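Local structure of Hpy188I (Helicobacter pylori, 3OQG) at residues 53-58 with 97-102; 81-86 with 116-121. The protein is a GIY-YIG family restriction endonuclease that cuts double-stranded DNA at a short pseudopalindromic recognition sequence. One frame throughout, in Å; residues are numbered along the deposited sequence. Where two conformers were deposited one is given.

Interaction 1. Residues 53-58 with 97-102; sequences LEKLEI and SYNCGK. With nucleotides of chain C; nucleotides of chain D.
Asn99 meets Leu56 through both ends of its carboxamide, as a neighbouring strand would. Leu56 N donates to Asn99 OD1 at 2.8 Å with an almost straight N-H...O angle of 173°, although the donor lies 29° off the carbonyl plane. In return Asn99 ND2 gives a hydrogen to Leu56 O at 3.1 Å, within its own amide plane and on a lone pair of the acceptor. Strand 55-60 is an edge strand of its sheet and bonds to strand 42-50 through Glu57; the amide supplies partners for the N-H and C=O of Leu56, which point away from strand 42-50. CB of Lys55 packs against the same amide, and Leu56 CD1 touches Tyr98 CB at 4.3 Å.

The type I turn from Tyr98 to Gly101 leads to Lys102, the N-cap of helix 103-108. Glu54 belongs to a G1 bulge; its CG lies trans to the backbone N (chi1 -164°), and the extended chain beyond carries the carboxylate to the helix start. There OE2 is 3.3 Å from Lys102 CA and accepts from Val103 N and Gln120 NE2, surroundings that would probably stabilise the anion. No salt bridge forms with Lys102, whose NZ stays 5.1 Å from Glu54 OE1. The lysine's methylenes run past the carboxylate instead, and Lys102 NZ gives a hydrogen to a water 3.1 Å away, which in turn donates to Leu53 O.

Facing the DNA, Ser97 OG donates to N7 of DA7 of chain C at 2.7 Å, on the major-groove edge, and is itself bonded to Asn115 ND2. The chemistry implies a division of labour: Asn99 and Glu54 satisfy backbone groups of edge strand and helix start, while Ser97, on the same short segment as Asn99, contacts a base edge, consistent with a part in sequence recognition.

Interaction 2. Residues 81-86 with 116-121; sequences IFKIGH and YFVLQS. With nucleotides of chain C.
Phe82 and Lys83 reach from the edge strand 80-87 of the GIY-YIG core sheet to Val118 and Phe117 on helix 113-125. By sequence, Lys83, Ile84 and Gly85 probably occupy the YIG position, with lysine in place of tyrosine. The short strand and helix segments run at 145° to each other with axes 11.1 Å apart, a gap bridged by side chains. A classic bulge opposite Phe75 turns the CB atoms of both Phe82 and Lys83 to the helix side.

The packing is apolar. With CG trans to its backbone N (chi1 166°), Phe82 sends its ring to the helix, where Val118 CG1 meets ring atom CE2 at 3.9 Å from the edge, near the ring plane. Phe82 CZ approaches Phe117 CE2, also at 3.9 Å, the two side chains coming from opposite directions. Val118 CG2 touches both strand residues, Phe82 at CE2 and Lys83 at CD, the latter at 4.2 Å.

No hydrogen bond crosses the contact; the polar groups turn to the DNA, to Tyr98 and to the second subunit. A bend about the CG-CD bond (chi3 -84°), ending at the methylene that touches Val118, brings Lys83 NZ to 2.7 Å from OP2 of DG6 of chain C, to which it donates a hydrogen bond; Tyr98 OH also bonds this nitrogen. His86 N donates to OP1 of DG6 at 3.2 Å. The ring of His86, a calcium ligand in another structure of this protein, bonds through ND1 to Glu159 of the second subunit.

Within the helix, Phe117 O has two donors on opposite faces of its carbonyl plane: Ser121 N at 3.0 Å and Ser121 OG at 2.8 Å.

From the N terminus, the segments come in the order 53-58, 81-86, 97-102, 116-121, so the two contacts cross: interaction 1 opens on the edge strand 55-60, interaction 2 opens on the opposite edge strand 80-87, and then each closes in the same order. Interaction 1 closes a loop of 38 intervening residues, including 17 of strand, at the turn between helices 91-98 and 103-108; interaction 2 closes one of 29, mostly helical, on helix 113-125. Their centres are 11 Å apart and they touch directly, with Gly101 O near Gln120 NE2 and the turn packing on Leu119. Together they tie one sheet edge to the turn before helix 103-108 and the other to helix 113-125.

Interaction 1. Residues 53-58 with 97-102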
loop_
_atom_site.group_PDB
_atom_site.type_symbol
_atom_site.label_atom_id
_atom_site.label_comp_id
_atom_site.label_asym_id
_atom_site.label_seq_id
_atom_site.Cartn_x
_atom_site.Cartn_y
_atom_site.Cartn_z
ATOM N N LEU A 53 -13.758 20.479 9.907
ATOM C CA LEU A 53 -12.371 20.065 10.105
ATOM C C LEU A 53 -11.854 19.116 9.011
ATOM O O LEU A 53 -10.717 18.657 9.081
ATOM C CB LEU A 53 -12.212 19.425 11.482
ATOM C CG LEU A 53 -12.499 20.381 12.657
ATOM C CD1 LEU A 53 -11.949 19.751 13.889
ATOM C CD2 LEU A 53 -11.930 21.788 12.469
ATOM N N GLU A 54 -12.692 18.848 8.014
ATOM C CA GLU A 54 -12.350 18.008 6.844
ATOM C C GLU A 54 -11.773 16.673 7.278
ATOM O O GLU A 54 -10.698 16.260 6.839
ATOM C CB GLU A 54 -11.399 18.722 5.881
ATOM C CG GLU A 54 -11.337 18.058 4.496
ATOM C CD GLU A 54 -10.448 18.791 3.528
ATOM O OE1 GLU A 54 -9.725 19.740 3.946
ATOM O OE2 GLU A 54 -10.488 18.432 2.337
ATOM N N LYS A 55 -12.505 16.000 8.158
ATOM C CA LYS A 55 -12.035 14.744 8.702
ATOM C C LYS A 55 -13.202 13.927 9.188
ATOM O O LYS A 55 -14.303 14.451 9.395
ATOM C CB LYS A 55 -11.062 14.973 9.875
ATOM C CG LYS A 55 -11.721 15.460 11.133
ATOM C CD LYS A 55 -10.717 15.747 12.240
ATOM C CE LYS A 55 -9.902 14.524 12.687
ATOM N NZ LYS A 55 -8.970 14.825 13.842
ATOM N N LEU A 56 -12.916 12.655 9.424
ATOM C CA LEU A 56 -13.803 11.717 10.079
ATOM C C LEU A 56 -13.406 11.453 11.527
ATOM O O LEU A 56 -12.249 11.161 11.831
ATOM C CB LEU A 56 -13.756 10.392 9.359
ATOM C CG LEU A 56 -14.072 10.451 7.864
ATOM C CD1 LEU A 56 -13.575 9.200 7.137
ATOM C CD2 LEU A 56 -15.547 10.677 7.668
ATOM N N GLU A 57 -14.385 11.539 12.417
ATOM C CA GLU A 57 -14.185 11.206 13.830
ATOM C C GLU A 57 -14.652 9.782 14.044
ATOM O O GLU A 57 -15.371 9.251 13.216
ATOM C CB GLU A 57 -14.983 12.148 14.711
ATOM C CG GLU A 57 -14.565 13.600 14.556
ATOM C CD GLU A 57 -15.554 14.587 15.124
ATOM O OE1 GLU A 57 -16.708 14.217 15.434
ATOM O OE2 GLU A 57 -15.179 15.763 15.212
ATOM N N ILE A 58 -14.241 9.158 15.148
ATOM C CA ILE A 58 -14.601 7.750 15.410
ATOM C C ILE A 58 -15.405 7.624 16.696
ATOM O O ILE A 58 -14.998 8.156 17.762
ATOM C CB ILE A 58 -13.356 6.827 15.529
ATOM C CG1 ILE A 58 -12.569 6.784 14.215
ATOM C CG2 ILE A 58 -13.729 5.386 15.979
ATOM C CD1 ILE A 58 -11.168 6.228 14.378
ATOM N N SER A 97 -5.458 7.348 8.110
ATOM C CA SER A 97 -5.089 7.322 6.687
ATOM C C SER A 97 -6.195 7.932 5.800
ATOM O O SER A 97 -5.925 8.810 4.972
ATOM C CB SER A 97 -4.734 5.888 6.269
ATOM O OG SER A 97 -4.261 5.850 4.918
ATOM N N TYR A 98 -7.447 7.511 5.952
ATOM C CA TYR A 98 -8.560 8.179 5.222
ATOM C C TYR A 98 -8.575 9.683 5.427
ATOM O O TYR A 98 -8.845 10.453 4.492
ATOM C CB TYR A 98 -9.914 7.603 5.624
ATOM C CG TYR A 98 -10.220 6.286 4.958
ATOM C CD1 TYR A 98 -10.305 6.189 3.576
ATOM C CD2 TYR A 98 -10.457 5.139 5.708
ATOM C CE1 TYR A 98 -10.617 5.008 2.966
ATOM C CE2 TYR A 98 -10.770 3.939 5.098
ATOM C CZ TYR A 98 -10.827 3.866 3.731
ATOM O OH TYR A 98 -11.139 2.669 3.106
ATOM N N ASN A 99 -8.275 10.126 6.648
ATOM C CA ASN A 99 -8.221 11.558 6.930
ATOM C C ASN A 99 -7.097 12.316 6.198
ATOM O O ASN A 99 -7.038 13.549 6.274
ATOM C CB ASN A 99 -8.167 11.805 8.438
ATOM C CG ASN A 99 -9.496 11.580 9.101
ATOM O OD1 ASN A 99 -10.546 11.635 8.434
ATOM N ND2 ASN A 99 -9.483 11.335 10.433
ATOM N N CYS A 100 -6.228 11.579 5.496
ATOM C CA CYS A 100 -5.258 12.181 4.569
ATOM C C CYS A 100 -5.863 12.595 3.225
ATOM O O CYS A 100 -5.186 13.245 2.421
ATOM C CB CYS A 100 -4.098 11.231 4.309
ATOM S SG CYS A 100 -3.084 10.921 5.771
ATOM N N GLY A 101 -7.114 12.211 2.980
ATOM C CA GLY A 101 -7.798 12.515 1.731
ATOM C C GLY A 101 -8.251 13.952 1.554
ATOM O O GLY A 101 -9.249 14.182 0.917
ATOM N N LYS A 102 -7.527 14.909 2.124
ATOM C CA LYS A 102 -7.913 16.314 2.062
ATOM C C LYS A 102 -7.674 16.910 0.679
ATOM O O LYS A 102 -6.749 16.528 -0.034
ATOM C CB LYS A 102 -7.173 17.128 3.145
ATOM C CG LYS A 102 -7.438 16.704 4.573
ATOM C CD LYS A 102 -6.884 17.760 5.483
ATOM C CE LYS A 102 -6.960 17.422 6.908
ATOM N NZ LYS A 102 -6.510 18.604 7.680
ATOM P P DA C 7 -2.938 -0.706 5.710
ATOM O OP1 DA C 7 -2.766 -2.054 6.292
ATOM O OP2 DA C 7 -3.963 0.214 6.274
ATOM O "O5'" DA C 7 -1.535 0.044 5.765
ATOM C "C5'" DA C 7 -0.396 -0.535 5.130
ATOM C "C4'" DA C 7 0.861 0.227 5.482
ATOM O "O4'" DA C 7 0.845 1.532 4.859
ATOM C "C3'" DA C 7 1.102 0.462 6.971
ATOM O "O3'" DA C 7 2.479 0.218 7.275
ATOM C "C2'" DA C 7 0.734 1.922 7.172
ATOM C "C1'" DA C 7 1.021 2.556 5.822
ATOM N N9 DA C 7 0.100 3.644 5.484
ATOM C C8 DA C 7 -1.262 3.551 5.307
ATOM N N7 DA C 7 -1.838 4.692 5.022
ATOM C C5 DA C 7 -0.790 5.602 5.005
ATOM C C6 DA C 7 -0.743 6.988 4.775
ATOM N N6 DA C 7 -1.821 7.737 4.502
ATOM N N1 DA C 7 0.463 7.592 4.836
ATOM C C2 DA C 7 1.544 6.842 5.112
ATOM N N3 DA C 7 1.626 5.539 5.349
ATOM C C4 DA C 7 0.411 4.967 5.283
ATOM P P DT D 2 -1.318 20.545 7.140
ATOM O OP1 DT D 2 -0.370 21.686 7.149
ATOM O OP2 DT D 2 -2.635 20.682 6.470
ATOM O "O5'" DT D 2 -0.559 19.297 6.506
ATOM C "C5'" DT D 2 0.864 19.206 6.568
ATOM C "C4'" DT D 2 1.330 17.841 6.119
ATOM O "O4'" DT D 2 0.734 16.807 6.917
ATOM C "C3'" DT D 2 1.044 17.450 4.667
ATOM O "O3'" DT D 2 2.261 17.615 3.924
ATOM C "C2'" DT D 2 0.614 15.987 4.747
ATOM C "C1'" DT D 2 0.875 15.608 6.194
ATOM N N1 DT D 2 -0.030 14.617 6.795
ATOM C C2 DT D 2 0.452 13.351 7.034
ATOM O O2 DT D 2 1.562 12.974 6.679
ATOM N N3 DT D 2 -0.419 12.530 7.705
ATOM C C4 DT D 2 -1.702 12.837 8.127
ATOM O O4 DT D 2 -2.353 12.007 8.759
ATOM C C5 DT D 2 -2.168 14.161 7.781
ATOM C C7 DT D 2 -3.571 14.556 8.138
ATOM C C6 DT D 2 -1.318 14.976 7.143
ATOM P P DT D 3 2.382 17.050 2.424
ATOM O OP1 DT D 3 3.105 18.093 1.656
ATOM O OP2 DT D 3 1.056 16.586 1.945
ATOM O "O5'" DT D 3 3.328 15.783 2.592
ATOM C "C5'" DT D 3 4.407 15.821 3.519
ATOM C "C4'" DT D 3 5.024 14.451 3.678
ATOM O "O4'" DT D 3 4.081 13.540 4.306
ATOM C "C3'" DT D 3 5.466 13.762 2.385
ATOM O "O3'" DT D 3 6.619 12.966 2.677
ATOM C "C2'" DT D 3 4.280 12.866 2.075
ATOM C "C1'" DT D 3 3.906 12.397 3.476
ATOM N N1 DT D 3 2.502 11.932 3.599
ATOM C C2 DT D 3 2.264 10.694 4.159
ATOM O O2 DT D 3 3.135 9.998 4.648
ATOM N N3 DT D 3 0.954 10.299 4.125
ATOM C C4 DT D 3 -0.122 11.001 3.610
ATOM O O4 DT D 3 -1.247 10.486 3.603
ATOM C C5 DT D 3 0.191 12.317 3.094
ATOM C C7 DT D 3 -0.914 13.171 2.554
ATOM C C6 DT D 3 1.470 12.712 3.119
HETATM O O HOH W 1 -8.436 19.570 9.941
#

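Interaction 2. Residues 81-86 with 116-121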
loop_
_atom_site.group_PDB
_atom_site.type_symbol
_atom_site.label_atom_id
_atom_site.label_comp_id
_atom_site.label_asym_id
_atom_site.label_seq_id
_atom_site.Cartn_x
_atom_site.Cartn_y
_atom_site.Cartn_z
ATOM N N ILE A 81 -23.923 -0.885 1.389
ATOM C CA ILE A 81 -22.483 -1.138 1.408
ATOM C C ILE A 81 -21.782 -0.152 0.484
ATOM O O ILE A 81 -21.962 -0.185 -0.735
ATOM C CB ILE A 81 -22.158 -2.587 1.010
ATOM C CG1 ILE A 81 -22.718 -3.527 2.071
ATOM C CG2 ILE A 81 -20.626 -2.790 0.855
ATOM C CD1 ILE A 81 -22.586 -5.002 1.732
ATOM N N PHE A 82 -20.984 0.729 1.076
ATOM C CA PHE A 82 -20.242 1.736 0.326
ATOM C C PHE A 82 -18.890 1.170 -0.107
ATOM O O PHE A 82 -18.456 1.402 -1.214
ATOM C CB PHE A 82 -20.042 2.987 1.188
ATOM C CG PHE A 82 -19.019 3.932 0.656
ATOM C CD1 PHE A 82 -19.328 4.807 -0.375
ATOM C CD2 PHE A 82 -17.724 3.927 1.165
ATOM C CE1 PHE A 82 -18.342 5.688 -0.897
ATOM C CE2 PHE A 82 -16.753 4.824 0.673
ATOM C CZ PHE A 82 -17.070 5.705 -0.346
ATOM N N LYS A 83 -18.224 0.464 0.795
ATOM C CA LYS A 83 -16.968 -0.188 0.472
ATOM C C LYS A 83 -16.613 -1.348 1.387
ATOM O O LYS A 83 -17.124 -1.464 2.488
ATOM C CB LYS A 83 -15.821 0.836 0.355
ATOM C CG LYS A 83 -15.021 1.126 1.566
ATOM C CD LYS A 83 -13.692 1.861 1.187
ATOM C CE LYS A 83 -12.520 0.956 0.767
ATOM N NZ LYS A 83 -11.241 1.738 0.536
ATOM N N ILE A 84 -15.725 -2.199 0.874
ATOM C CA ILE A 84 -15.091 -3.274 1.611
ATOM C C ILE A 84 -13.607 -3.016 1.468
ATOM O O ILE A 84 -13.136 -2.747 0.367
ATOM C CB ILE A 84 -15.443 -4.665 1.070
ATOM C CG1 ILE A 84 -16.961 -4.900 1.123
ATOM C CG2 ILE A 84 -14.675 -5.756 1.846
ATOM C CD1 ILE A 84 -17.447 -6.045 0.249
ATOM N N GLY A 85 -12.888 -3.031 2.590
ATOM C CA GLY A 85 -11.442 -2.831 2.599
ATOM C C GLY A 85 -10.742 -3.679 3.634
ATOM O O GLY A 85 -11.364 -4.475 4.323
ATOM N N HIS A 86 -9.431 -3.506 3.752
ATOM C CA HIS A 86 -8.694 -4.201 4.779
ATOM C C HIS A 86 -7.583 -3.310 5.325
ATOM O O HIS A 86 -7.157 -2.317 4.687
ATOM C CB HIS A 86 -8.099 -5.508 4.233
ATOM C CG HIS A 86 -6.804 -5.304 3.506
ATOM N ND1 HIS A 86 -6.743 -4.882 2.196
ATOM C CD2 HIS A 86 -5.523 -5.368 3.938
ATOM C CE1 HIS A 86 -5.480 -4.759 1.833
ATOM N NE2 HIS A 86 -4.719 -5.020 2.880
ATOM N N TYR A 116 -8.582 10.251 -0.860
ATOM C CA TYR A 116 -9.280 11.449 -1.357
ATOM C C TYR A 116 -10.734 11.167 -1.740
ATOM O O TYR A 116 -11.650 11.844 -1.277
ATOM C CB TYR A 116 -8.524 12.018 -2.538
ATOM C CG TYR A 116 -9.254 13.100 -3.271
ATOM C CD1 TYR A 116 -9.399 14.372 -2.737
ATOM C CD2 TYR A 116 -9.827 12.839 -4.516
ATOM C CE1 TYR A 116 -10.100 15.378 -3.451
ATOM C CE2 TYR A 116 -10.503 13.831 -5.227
ATOM C CZ TYR A 116 -10.655 15.078 -4.693
ATOM O OH TYR A 116 -11.335 16.040 -5.447
ATOM N N PHE A 117 -10.944 10.170 -2.587
ATOM C CA PHE A 117 -12.294 9.810 -3.009
ATOM C C PHE A 117 -13.174 9.435 -1.796
ATOM O O PHE A 117 -14.315 9.883 -1.683
ATOM C CB PHE A 117 -12.260 8.680 -4.042
ATOM C CG PHE A 117 -13.602 8.008 -4.223
ATOM C CD1 PHE A 117 -14.611 8.638 -4.928
ATOM C CD2 PHE A 117 -13.879 6.804 -3.589
ATOM C CE1 PHE A 117 -15.875 8.057 -5.034
ATOM C CE2 PHE A 117 -15.140 6.223 -3.688
ATOM C CZ PHE A 117 -16.138 6.852 -4.411
ATOM N N VAL A 118 -12.661 8.602 -0.901
ATOM C CA VAL A 118 -13.454 8.171 0.250
ATOM C C VAL A 118 -13.727 9.307 1.240
ATOM O O VAL A 118 -14.880 9.528 1.617
ATOM C CB VAL A 118 -12.846 6.927 0.943
ATOM C CG1 VAL A 118 -13.658 6.582 2.214
ATOM C CG2 VAL A 118 -12.805 5.746 -0.008
ATOM N N LEU A 119 -12.707 10.057 1.654
ATOM C CA LEU A 119 -12.947 11.110 2.638
ATOM C C LEU A 119 -13.939 12.142 2.059
ATOM O O LEU A 119 -14.900 12.534 2.727
ATOM C CB LEU A 119 -11.652 11.794 3.013
ATOM C CG LEU A 119 -11.828 12.962 3.989
ATOM C CD1 LEU A 119 -12.316 12.429 5.313
ATOM C CD2 LEU A 119 -10.524 13.754 4.174
ATOM N N GLN A 120 -13.705 12.570 0.824
ATOM C CA GLN A 120 -14.520 13.643 0.242
ATOM C C GLN A 120 -15.950 13.159 0.028
ATOM O O GLN A 120 -16.900 13.918 0.255
ATOM C CB GLN A 120 -13.931 14.198 -1.044
ATOM C CG GLN A 120 -12.572 14.874 -0.871
ATOM C CD GLN A 120 -12.582 15.949 0.187
ATOM O OE1 GLN A 120 -13.524 16.767 0.267
ATOM N NE2 GLN A 120 -11.532 15.980 1.001
ATOM N N SER A 121 -16.099 11.902 -0.381
ATOM C CA SER A 121 -17.445 11.328 -0.577
ATOM C C SER A 121 -18.191 11.224 0.743
ATOM O O SER A 121 -19.357 11.608 0.834
ATOM C CB SER A 121 -17.376 9.953 -1.252
ATOM O OG SER A 121 -16.951 10.078 -2.607
ATOM P P DG C 6 -8.019 -0.242 0.946
ATOM O OP1 DG C 6 -8.816 -1.372 1.465
ATOM O OP2 DG C 6 -8.616 1.117 0.866
ATOM O "O5'" DG C 6 -6.660 -0.169 1.770
ATOM C "C5'" DG C 6 -5.636 -1.125 1.512
ATOM C "C4'" DG C 6 -4.306 -0.636 2.031
ATOM O "O4'" DG C 6 -3.876 0.551 1.321
ATOM C "C3'" DG C 6 -4.301 -0.267 3.517
ATOM O "O3'" DG C 6 -3.191 -0.903 4.146
ATOM C "C2'" DG C 6 -4.114 1.238 3.514
ATOM C "C1'" DG C 6 -3.270 1.403 2.272
ATOM N N9 DG C 6 -3.211 2.759 1.733
ATOM C C8 DG C 6 -4.245 3.536 1.262
ATOM N N7 DG C 6 -3.864 4.736 0.912
ATOM C C5 DG C 6 -2.492 4.745 1.147
ATOM C C6 DG C 6 -1.530 5.779 0.976
ATOM O O6 DG C 6 -1.703 6.942 0.576
ATOM N N1 DG C 6 -0.251 5.349 1.341
ATOM C C2 DG C 6 0.053 4.099 1.820
ATOM N N2 DG C 6 1.339 3.871 2.139
ATOM N N3 DG C 6 -0.831 3.136 1.983
ATOM C C4 DG C 6 -2.074 3.527 1.635
#